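Local coordinates for protein transcription termination factor NusA (Planctomyces limnophilus, PDB 4MTN) that probably takes part in both transcription termination and antitermination, binding the core RNA polymerase and nascent RNA, at residues A[112-116]-A[126-130]; A[153-158]-A[169-175]; A[201-205]-A[240-244]. All blocks are in the same frame, centred on the assembly; numbering follows the deposited sequence.

In the fold
The three contacts follow one another along the chain, each closing before the next opens, and lead from the S1 domain into the first KH domain. Contacts 1 and 2 are hairpin pairings within the same five-stranded sheet; their centres lie about 9 Å apart, and strands 112-120 and 152-162 run side by side between them, joined by backbone bonds. Contact 3 lies at the end of strand 195-203, its centre about 14 Å from that of contact 2 and 21 Å from that of contact 1. It touches contact 2 at residues 173-175, just before helix 176-186, so that two modules of a probable RNA-binding protein are placed against each other.

Contact 1 (A[112-116]-A[126-130]); sequences IVSGT and TVNIG
V113 and I129 meet through branches set by their first torsions: CG1 of V113 stands anti to the backbone N (chi1 174°), while CG2 of I129 lies anti to the carbonyl carbon. The two methyls come within 3.6 Å, V113 CG1 to I129 CG2, with the side chains slanting across one another. The same I129 methyl also rests on the backbone, CG2 lying 3.4 Å from S114 O. Further along, T116 and N128 form an antiparallel hydrogen-bonded pair. T116 N donates to N128 O at 2.9 Å, and N128 N returns a nearly straight bond of 2.7 Å to T116 O. Beside this pair of bonds, the CA-H of V127 makes a supplementary approach to T116 O. These contacts belong to the hairpin of strands 112-120 and 124-128, the first two strands of the S1 domain, a member of the OB clan; the short strand segments make an angle of 101°, and T116 with N128 is the one ladder pair between them, although G115 CA and I129 CA come closer still. The side chains of T116 and N128 lie alongside on the same sheet face, pointing the same way, with T116 OG1 3.8 Å from N128 CB. N128 then turns its amide back on its own chain: OD1 accepts from G130 N at 2.8 Å, an Asx turn in which the donor sits well above the amide plane. With an alanine here G130 N would be likely to lose this side-chain acceptor, and the turn after the strand would probably be less firmly held. At G115 the backbone itself makes the contact, CA lying 3.2 Å from N128 O, and a CB would probably come too close to N128 O and V127 CG1. V127, one residue before N128, also packs against I153 of strand 152-162.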
ATOM      1  N   ILE A 112       4.967   6.812 -11.084  1.00 43.70           N
ATOM      2  CA  ILE A 112       5.535   8.108 -10.732  1.00 44.71           C
ATOM      3  C   ILE A 112       4.845   9.247 -11.475  1.00 44.23           C
ATOM      4  O   ILE A 112       4.670   9.196 -12.691  1.00 43.41           O
ATOM      5  CB  ILE A 112       7.052   8.160 -11.029  1.00 40.50           C
ATOM      6  CG1 ILE A 112       7.828   7.363  -9.980  1.00 41.78           C
ATOM      7  CG2 ILE A 112       7.552   9.597 -11.049  1.00 37.21           C
ATOM      8  CD1 ILE A 112       9.332   7.457 -10.135  1.00 42.05           C
ATOM      9  N   VAL A 113       4.449  10.270 -10.724  1.00 42.13           N
ATOM     10  CA  VAL A 113       3.890  11.486 -11.296  1.00 44.17           C
ATOM     11  C   VAL A 113       4.648  12.677 -10.717  1.00 48.23           C
ATOM     12  O   VAL A 113       5.036  12.659  -9.550  1.00 49.91           O
ATOM     13  CB  VAL A 113       2.374  11.606 -11.008  1.00 46.93           C
ATOM     14  CG1 VAL A 113       1.833  12.947 -11.469  1.00 49.57           C
ATOM     15  CG2 VAL A 113       1.617  10.476 -11.689  1.00 44.13           C
ATOM     16  N   SER A 114       4.874  13.701 -11.534  1.00 51.93           N
ATOM     17  CA  SER A 114       5.624  14.870 -11.093  1.00 52.17           C
ATOM     18  C   SER A 114       4.751  16.119 -11.052  1.00 50.93           C
ATOM     19  O   SER A 114       3.740  16.207 -11.748  1.00 51.94           O
ATOM     20  CB  SER A 114       6.830  15.106 -12.004  1.00 57.53           C
ATOM     21  OG  SER A 114       7.538  16.270 -11.613  1.00 68.98           O
ATOM     22  N   GLY A 115       5.144  17.080 -10.223  1.00 53.30           N
ATOM     23  CA  GLY A 115       4.415  18.327 -10.101  1.00 53.39           C
ATOM     24  C   GLY A 115       5.151  19.352  -9.260  1.00 57.53           C
ATOM     25  O   GLY A 115       6.319  19.164  -8.919  1.00 60.32           O
ATOM     26  N   THR A 116       4.465  20.441  -8.928  1.00 57.41           N
ATOM     27  CA  THR A 116       5.053  21.492  -8.106  1.00 62.27           C
ATOM     28  C   THR A 116       4.270  21.684  -6.812  1.00 62.49           C
ATOM     29  O   THR A 116       3.040  21.646  -6.808  1.00 63.14           O
ATOM     30  CB  THR A 116       5.115  22.833  -8.861  1.00 66.34           C
ATOM     31  OG1 THR A 116       3.806  23.182  -9.328  1.00 67.91           O
ATOM     32  CG2 THR A 116       6.063  22.735 -10.045  1.00 65.91           C
ATOM     33  N   THR A 126       0.123  19.908  -0.828  1.00 54.99           N
ATOM     34  CA  THR A 126      -0.643  19.993  -2.066  1.00 57.25           C
ATOM     35  C   THR A 126       0.285  20.174  -3.264  1.00 58.81           C
ATOM     36  O   THR A 126       1.043  21.141  -3.335  1.00 61.31           O
ATOM     37  CB  THR A 126      -1.660  21.149  -2.028  1.00 58.81           C
ATOM     38  OG1 THR A 126      -2.484  21.026  -0.863  1.00 61.32           O
ATOM     39  CG2 THR A 126      -2.538  21.128  -3.268  1.00 56.23           C
ATOM     40  N   VAL A 127       0.219  19.236  -4.202  1.00 58.66           N
ATOM     41  CA  VAL A 127       1.098  19.243  -5.365  1.00 54.97           C
ATOM     42  C   VAL A 127       0.315  19.455  -6.657  1.00 56.72           C
ATOM     43  O   VAL A 127      -0.670  18.763  -6.916  1.00 56.77           O
ATOM     44  CB  VAL A 127       1.894  17.926  -5.470  1.00 48.93           C
ATOM     45  CG1 VAL A 127       2.814  17.954  -6.680  1.00 41.02           C
ATOM     46  CG2 VAL A 127       2.685  17.683  -4.193  1.00 42.14           C
ATOM     47  N   ASN A 128       0.758  20.411  -7.468  1.00 58.93           N
ATOM     48  CA  ASN A 128       0.108  20.685  -8.743  1.00 60.92           C
ATOM     49  C   ASN A 128       0.776  19.942  -9.891  1.00 63.32           C
ATOM     50  O   ASN A 128       1.902  20.255 -10.274  1.00 67.87           O
ATOM     51  CB  ASN A 128       0.106  22.186  -9.033  1.00 65.38           C
ATOM     52  CG  ASN A 128      -0.476  22.517 -10.393  1.00 66.17           C
ATOM     53  OD1 ASN A 128      -1.366  21.823 -10.885  1.00 66.96           O
ATOM     54  ND2 ASN A 128       0.025  23.580 -11.009  1.00 68.16           N
ATOM     55  N   ILE A 129       0.067  18.964 -10.443  1.00 61.65           N
ATOM     56  CA  ILE A 129       0.568  18.191 -11.572  1.00 59.61           C
ATOM     57  C   ILE A 129       0.050  18.788 -12.880  1.00 64.43           C
ATOM     58  O   ILE A 129       0.269  18.246 -13.962  1.00 66.88           O
ATOM     59  CB  ILE A 129       0.174  16.712 -11.448  1.00 55.72           C
ATOM     60  CG1 ILE A 129      -1.347  16.558 -11.450  1.00 56.59           C
ATOM     61  CG2 ILE A 129       0.762  16.127 -10.168  1.00 48.36           C
ATOM     62  CD1 ILE A 129      -1.829  15.240 -10.874  1.00 51.94           C
ATOM     63  N   GLY A 130      -0.654  19.908 -12.749  1.00 69.58           N
ATOM     64  CA  GLY A 130      -1.053  20.744 -13.870  1.00 73.02           C
ATOM     65  C   GLY A 130      -2.406  20.438 -14.479  1.00 75.90           C
ATOM     66  O   GLY A 130      -3.041  21.323 -15.050  1.00 84.61           O
TER

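Contact 2 (A[153-158]-A[169-175])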
ATOM      1  N   ILE A 153       8.705  18.228  -7.454  1.00 57.59           N
ATOM      2  CA  ILE A 153       8.574  17.053  -6.605  1.00 52.72           C
ATOM      3  C   ILE A 153       7.909  15.936  -7.402  1.00 47.54           C
ATOM      4  O   ILE A 153       7.112  16.201  -8.304  1.00 46.19           O
ATOM      5  CB  ILE A 153       7.754  17.367  -5.328  1.00 52.88           C
ATOM      6  CG1 ILE A 153       7.760  16.181  -4.360  1.00 51.07           C
ATOM      7  CG2 ILE A 153       6.331  17.772  -5.685  1.00 53.42           C
ATOM      8  CD1 ILE A 153       6.930  16.409  -3.113  1.00 41.32           C
ATOM      9  N   ARG A 154       8.255  14.690  -7.094  1.00 41.45           N
ATOM     10  CA  ARG A 154       7.603  13.558  -7.739  1.00 43.48           C
ATOM     11  C   ARG A 154       7.326  12.428  -6.752  1.00 45.29           C
ATOM     12  O   ARG A 154       8.039  12.254  -5.763  1.00 46.00           O
ATOM     13  CB  ARG A 154       8.444  13.046  -8.911  1.00 47.43           C
ATOM     14  CG  ARG A 154       9.846  12.595  -8.553  1.00 45.55           C
ATOM     15  CD  ARG A 154      10.572  12.101  -9.793  1.00 45.59           C
ATOM     16  NE  ARG A 154      11.929  11.650  -9.503  1.00 53.95           N
ATOM     17  CZ  ARG A 154      12.704  11.014 -10.374  1.00 56.71           C
ATOM     18  NH1 ARG A 154      12.254  10.747 -11.592  1.00 57.69           N
ATOM     19  NH2 ARG A 154      13.928  10.639 -10.028  1.00 59.28           N
ATOM     20  N   ALA A 155       6.270  11.669  -7.033  1.00 46.75           N
ATOM     21  CA  ALA A 155       5.857  10.558  -6.187  1.00 43.11           C
ATOM     22  C   ALA A 155       4.960   9.611  -6.976  1.00 42.59           C
ATOM     23  O   ALA A 155       4.682   9.845  -8.152  1.00 43.01           O
ATOM     24  CB  ALA A 155       5.138  11.069  -4.949  1.00 44.59           C
ATOM     25  N   VAL A 156       4.504   8.545  -6.326  1.00 38.91           N
ATOM     26  CA  VAL A 156       3.617   7.588  -6.975  1.00 41.12           C
ATOM     27  C   VAL A 156       2.178   7.820  -6.537  1.00 46.06           C
ATOM     28  O   VAL A 156       1.924   8.246  -5.409  1.00 48.99           O
ATOM     29  CB  VAL A 156       4.018   6.128  -6.675  1.00 40.59           C
ATOM     30  CG1 VAL A 156       5.373   5.816  -7.287  1.00 44.78           C
ATOM     31  CG2 VAL A 156       4.022   5.862  -5.178  1.00 30.42           C
ATOM     32  N   VAL A 157       1.237   7.556  -7.436  1.00 41.50           N
ATOM     33  CA  VAL A 157      -0.168   7.737  -7.110  1.00 38.96           C
ATOM     34  C   VAL A 157      -0.634   6.570  -6.258  1.00 39.00           C
ATOM     35  O   VAL A 157      -0.606   5.421  -6.697  1.00 39.59           O
ATOM     36  CB  VAL A 157      -1.041   7.835  -8.374  1.00 41.59           C
ATOM     37  CG1 VAL A 157      -2.511   7.913  -7.997  1.00 43.78           C
ATOM     38  CG2 VAL A 157      -0.632   9.038  -9.210  1.00 31.91           C
ATOM     39  N   LEU A 158      -1.057   6.870  -5.032  1.00 42.63           N
ATOM     40  CA  LEU A 158      -1.475   5.832  -4.099  1.00 42.75           C
ATOM     41  C   LEU A 158      -2.888   5.345  -4.387  1.00 47.39           C
ATOM     42  O   LEU A 158      -3.134   4.142  -4.465  1.00 53.01           O
ATOM     43  CB  LEU A 158      -1.384   6.342  -2.661  1.00 40.83           C
ATOM     44  CG  LEU A 158      -1.660   5.285  -1.594  1.00 40.56           C
ATOM     45  CD1 LEU A 158      -0.692   4.125  -1.742  1.00 39.94           C
ATOM     46  CD2 LEU A 158      -1.572   5.885  -0.203  1.00 43.73           C
ATOM     47  N   VAL A 169      -6.657  13.048  -5.813  1.00 46.45           N
ATOM     48  CA  VAL A 169      -5.495  12.233  -6.145  1.00 44.11           C
ATOM     49  C   VAL A 169      -4.509  12.207  -4.981  1.00 45.69           C
ATOM     50  O   VAL A 169      -3.901  13.224  -4.650  1.00 50.14           O
ATOM     51  CB  VAL A 169      -4.778  12.749  -7.406  1.00 41.50           C
ATOM     52  CG1 VAL A 169      -3.625  11.828  -7.772  1.00 38.69           C
ATOM     53  CG2 VAL A 169      -5.757  12.866  -8.564  1.00 42.81           C
ATOM     54  N   VAL A 170      -4.361  11.041  -4.360  1.00 40.63           N
ATOM     55  CA  VAL A 170      -3.465  10.879  -3.220  1.00 46.55           C
ATOM     56  C   VAL A 170      -2.121  10.308  -3.658  1.00 49.81           C
ATOM     57  O   VAL A 170      -2.069   9.270  -4.319  1.00 45.43           O
ATOM     58  CB  VAL A 170      -4.082   9.958  -2.150  1.00 45.64           C
ATOM     59  CG1 VAL A 170      -3.134   9.799  -0.969  1.00 44.73           C
ATOM     60  CG2 VAL A 170      -5.427  10.500  -1.694  1.00 44.68           C
ATOM     61  N   LEU A 171      -1.032  10.982  -3.295  1.00 51.01           N
ATOM     62  CA  LEU A 171       0.291  10.496  -3.666  1.00 46.67           C
ATOM     63  C   LEU A 171       1.001   9.836  -2.489  1.00 45.02           C
ATOM     64  O   LEU A 171       0.526   9.892  -1.354  1.00 43.06           O
ATOM     65  CB  LEU A 171       1.139  11.651  -4.200  1.00 43.82           C
ATOM     66  CG  LEU A 171       0.449  12.603  -5.178  1.00 47.54           C
ATOM     67  CD1 LEU A 171       1.309  13.832  -5.420  1.00 36.29           C
ATOM     68  CD2 LEU A 171       0.135  11.896  -6.490  1.00 34.17           C
ATOM     69  N   SER A 172       2.143   9.212  -2.763  1.00 45.68           N
ATOM     70  CA  SER A 172       3.008   8.692  -1.710  1.00 43.82           C
ATOM     71  C   SER A 172       4.475   8.723  -2.127  1.00 43.28           C
ATOM     72  O   SER A 172       4.810   8.306  -3.235  1.00 45.50           O
ATOM     73  CB  SER A 172       2.599   7.264  -1.344  1.00 33.95           C
ATOM     74  OG  SER A 172       3.399   6.759  -0.290  1.00 40.71           O
ATOM     75  N   ARG A 173       5.351   9.216  -1.258  1.00 44.42           N
ATOM     76  CA  ARG A 173       6.778   8.971  -1.440  1.00 37.37           C
ATOM     77  C   ARG A 173       7.250   7.844  -0.525  1.00 36.80           C
ATOM     78  O   ARG A 173       8.393   7.399  -0.611  1.00 39.14           O
ATOM     79  CB  ARG A 173       7.590  10.239  -1.179  1.00 38.78           C
ATOM     80  CG  ARG A 173       6.967  11.505  -1.741  1.00 44.73           C
ATOM     81  CD  ARG A 173       7.994  12.338  -2.490  1.00 49.39           C
ATOM     82  NE  ARG A 173       9.297  12.345  -1.833  1.00 48.94           N
ATOM     83  CZ  ARG A 173      10.445  12.569  -2.465  1.00 51.62           C
ATOM     84  NH1 ARG A 173      10.450  12.798  -3.772  1.00 52.26           N
ATOM     85  NH2 ARG A 173      11.590  12.557  -1.795  1.00 52.63           N
ATOM     86  N   ALA A 174       6.356   7.386   0.348  1.00 37.96           N
ATOM     87  CA  ALA A 174       6.695   6.371   1.341  1.00 40.88           C
ATOM     88  C   ALA A 174       6.350   4.953   0.892  1.00 44.44           C
ATOM     89  O   ALA A 174       6.731   3.979   1.545  1.00 42.34           O
ATOM     90  CB  ALA A 174       5.999   6.681   2.656  1.00 36.65           C
ATOM     91  N   HIS A 175       5.629   4.837  -0.218  1.00 42.29           N
ATOM     92  CA  HIS A 175       5.177   3.534  -0.696  1.00 40.87           C
ATOM     93  C   HIS A 175       6.328   2.769  -1.340  1.00 40.63           C
ATOM     94  O   HIS A 175       7.181   3.368  -1.995  1.00 39.36           O
ATOM     95  CB  HIS A 175       4.025   3.697  -1.690  1.00 38.31           C
ATOM     96  CG  HIS A 175       3.200   2.460  -1.871  1.00 37.01           C
ATOM     97  ND1 HIS A 175       3.565   1.441  -2.725  1.00 34.35           N
ATOM     98  CD2 HIS A 175       2.033   2.077  -1.304  1.00 36.94           C
ATOM     99  CE1 HIS A 175       2.655   0.483  -2.677  1.00 33.58           C
ATOM    100  NE2 HIS A 175       1.715   0.843  -1.823  1.00 36.87           N
TER
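V169 opens the pairing by crossing V157 at a slant, the CG1 methyls of the two valines 4.1 Å apart. At V170 the backbone takes over: its O receives L158 N at 2.7 Å, and V170 CG1 packs near L158 CB. L171 sits in a non-hydrogen-bonded pair with V157, and the two side chains diverge from the pair, although L171 CD2 still reaches V157 CG2; L171 CB meets A155 CB. The next residue, S172, forms the hydrogen-bonded pair with V156, giving its N to V156 O at 2.8 Å and accepting V156 N on its own O at 3.1 Å. The S172 hydroxyl is hydrogen-bonded to E140 and takes a weak bond from A174 N. R173 leaves the strand with a chain bent at chi2 and chi3, which folds its methylenes over A155, CG lying 3.7 Å from A155 CB. The bend lets NH1 donate a hydrogen bond to R154 O at 3.2 Å, in the plane of both the guanidinium and the carbonyl, while NH2 forms a salt bridge with E145. H175 ends the segment at the N-cap of helix 176-186, its ND1 bonded to D177 N. The side chains of H175 and L158 cross at about a right angle, ring atom CD2 lying 3.4 Å from L158 CD1, and H175 CB meets V156 CG2. With strand 167-172 also beside strand 133-137 and strand 152-162 beside 112-120, this hairpin completes the order 1-2-3-5-4, as in the OB fold to which S1 domains belong.

Contact 3 (A[201-205]-A[240-244]); sequences AREAG and LGGER
R202 and E243 form a salt bridge in which R202 NH2 donates to E243 OE1 at 2.8 Å. The oxygen offers its syn lone pair and lies at the edge of the guanidinium, close to the guanidinium plane; the planes of the two groups are only 21° apart. R202 NE adds a weak bond of 3.2 Å to the same E243 OE1, whereas its pairing with E243 OE2 is less certain because the position of that oxygen is doubtful. OE1 of E243 has a further donor: G205 N approaches from above the carboxylate plane at 3.0 Å, with an N-H...O angle of 162°. The bridge spans the two segments because both chains are extended, each with CG anti to the backbone N, and they cross at about a right angle. The other terminal nitrogen, R202 NH1, donates to the carbonyl oxygens of R173 and H175, in the turn between strand 167-172 and helix 176-186. Further out, L240 packs beside the guanidinium, its CD2 3.4 Å from R202 NH2, and is itself backed by F178, V179 and L182 of helix 176-186. A204 CB lies over one guanidinium face, toward the rim, and E243 CB comes to 4.1 Å from G205 CA. L240 precedes G241, whose positive phi closes helix 231-239 in a Schellman motif. Buried R202 thus finds carboxylate and carbonyl acceptors at its NH groups, and the nearby positive charge would be expected to favour an ionised E243. The salt bridge and the G205 N bond together join the loop after helix 231-239 to the end of strand 195-203.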
ATOM      1  N   ALA A 201      10.726  -4.724   0.327  1.00 40.96           N
ATOM      2  CA  ALA A 201      10.370  -4.425   1.710  1.00 38.43           C
ATOM      3  C   ALA A 201      10.973  -3.087   2.119  1.00 39.48           C
ATOM      4  O   ALA A 201      12.190  -2.912   2.077  1.00 49.36           O
ATOM      5  CB  ALA A 201      10.847  -5.528   2.631  1.00 40.18           C
ATOM      6  N   ARG A 202      10.128  -2.142   2.521  1.00 37.10           N
ATOM      7  CA  ARG A 202      10.598  -0.782   2.757  1.00 38.24           C
ATOM      8  C   ARG A 202      10.200  -0.182   4.103  1.00 42.53           C
ATOM      9  O   ARG A 202       9.063  -0.320   4.554  1.00 45.73           O
ATOM     10  CB  ARG A 202      10.094   0.139   1.642  1.00 34.78           C
ATOM     11  CG  ARG A 202      10.574   1.573   1.781  1.00 34.54           C
ATOM     12  CD  ARG A 202      10.032   2.475   0.690  1.00 36.49           C
ATOM     13  NE  ARG A 202      10.745   3.748   0.663  1.00 36.21           N
ATOM     14  CZ  ARG A 202      10.340   4.823  -0.006  1.00 40.19           C
ATOM     15  NH1 ARG A 202       9.214   4.786  -0.708  1.00 42.31           N
ATOM     16  NH2 ARG A 202      11.059   5.936   0.033  1.00 38.66           N
ATOM     17  N   GLU A 203      11.164   0.478   4.742  1.00 44.41           N
ATOM     18  CA  GLU A 203      10.875   1.450   5.788  1.00 45.04           C
ATOM     19  C   GLU A 203      11.311   2.817   5.273  1.00 42.22           C
ATOM     20  O   GLU A 203      12.506   3.094   5.166  1.00 40.70           O
ATOM     21  CB  GLU A 203      11.588   1.099   7.092  1.00 54.29           C
ATOM     22  CG  GLU A 203      11.006  -0.112   7.800  1.00 67.65           C
ATOM     23  CD  GLU A 203      11.547  -0.281   9.205  1.00 79.46           C
ATOM     24  OE1 GLU A 203      12.225   0.645   9.700  1.00 82.00           O
ATOM     25  OE2 GLU A 203      11.294  -1.341   9.814  1.00 83.51           O
ATOM     26  N   ALA A 204      10.333   3.664   4.966  1.00 39.51           N
ATOM     27  CA  ALA A 204      10.570   4.894   4.214  1.00 40.27           C
ATOM     28  C   ALA A 204      11.553   5.842   4.893  1.00 47.08           C
ATOM     29  O   ALA A 204      11.389   6.201   6.058  1.00 48.15           O
ATOM     30  CB  ALA A 204       9.252   5.610   3.965  1.00 40.98           C
ATOM     31  N   GLY A 205      12.573   6.245   4.142  1.00 50.89           N
ATOM     32  CA  GLY A 205      13.572   7.175   4.634  1.00 46.91           C
ATOM     33  C   GLY A 205      14.691   6.503   5.403  1.00 42.92           C
ATOM     34  O   GLY A 205      15.612   7.169   5.876  1.00 43.28           O
ATOM     35  N   LEU A 240      15.713   9.514  -2.181  1.00 64.98           N
ATOM     36  CA  LEU A 240      14.840   9.173  -1.066  1.00 59.24           C
ATOM     37  C   LEU A 240      15.316   9.811   0.237  1.00 61.90           C
ATOM     38  O   LEU A 240      14.740   9.577   1.299  1.00 65.24           O
ATOM     39  CB  LEU A 240      14.750   7.655  -0.908  1.00 51.07           C
ATOM     40  CG  LEU A 240      14.212   6.909  -2.128  1.00 47.39           C
ATOM     41  CD1 LEU A 240      14.197   5.412  -1.877  1.00 47.99           C
ATOM     42  CD2 LEU A 240      12.824   7.412  -2.494  1.00 45.91           C
ATOM     43  N   GLY A 241      16.372  10.614   0.151  1.00 58.77           N
ATOM     44  CA  GLY A 241      16.881  11.327   1.309  1.00 60.73           C
ATOM     45  C   GLY A 241      17.902  10.565   2.133  1.00 58.97           C
ATOM     46  O   GLY A 241      18.035  10.797   3.335  1.00 59.97           O
ATOM     47  N   GLY A 242      18.629   9.657   1.490  1.00 54.83           N
ATOM     48  CA  GLY A 242      19.660   8.893   2.168  1.00 47.59           C
ATOM     49  C   GLY A 242      19.184   7.541   2.657  1.00 53.73           C
ATOM     50  O   GLY A 242      19.800   6.932   3.531  1.00 57.83           O
ATOM     51  N   GLU A 243      18.077   7.072   2.093  1.00 52.84           N
ATOM     52  CA  GLU A 243      17.531   5.764   2.436  1.00 51.97           C
ATOM     53  C   GLU A 243      18.461   4.646   1.965  1.00 51.84           C
ATOM     54  O   GLU A 243      18.899   4.636   0.815  1.00 47.32           O
ATOM     55  CB  GLU A 243      16.137   5.600   1.827  1.00 50.14           C
ATOM     56  CG  GLU A 243      15.489   4.248   2.070  1.00 49.95           C
ATOM     57  CD  GLU A 243      14.032   4.221   1.646  1.00 48.22           C
ATOM     58  OE1 GLU A 243      13.462   5.302   1.393  1.00 49.70           O
ATOM     59  OE2 GLU A 243      13.456   3.117   1.564  1.00 47.70           O
ATOM     60  N   ARG A 244      18.764   3.712   2.862  1.00 47.51           N
ATOM     61  CA  ARG A 244      19.665   2.608   2.545  1.00 44.75           C
ATOM     62  C   ARG A 244      18.977   1.541   1.701  1.00 49.45           C
ATOM     63  O   ARG A 244      17.879   1.092   2.023  1.00 50.65           O
ATOM     64  CB  ARG A 244      20.216   1.983   3.828  1.00 45.81           C
ATOM     65  CG  ARG A 244      21.168   2.886   4.596  1.00 57.93           C
ATOM     66  CD  ARG A 244      22.304   3.361   3.705  1.00 55.37           C
ATOM     67  NE  ARG A 244      23.009   2.244   3.086  1.00 58.38           N
ATOM     68  CZ  ARG A 244      23.897   2.371   2.106  1.00 62.96           C
ATOM     69  NH1 ARG A 244      24.192   3.572   1.626  1.00 63.08           N
ATOM     70  NH2 ARG A 244      24.490   1.298   1.603  1.00 64.36           N
TER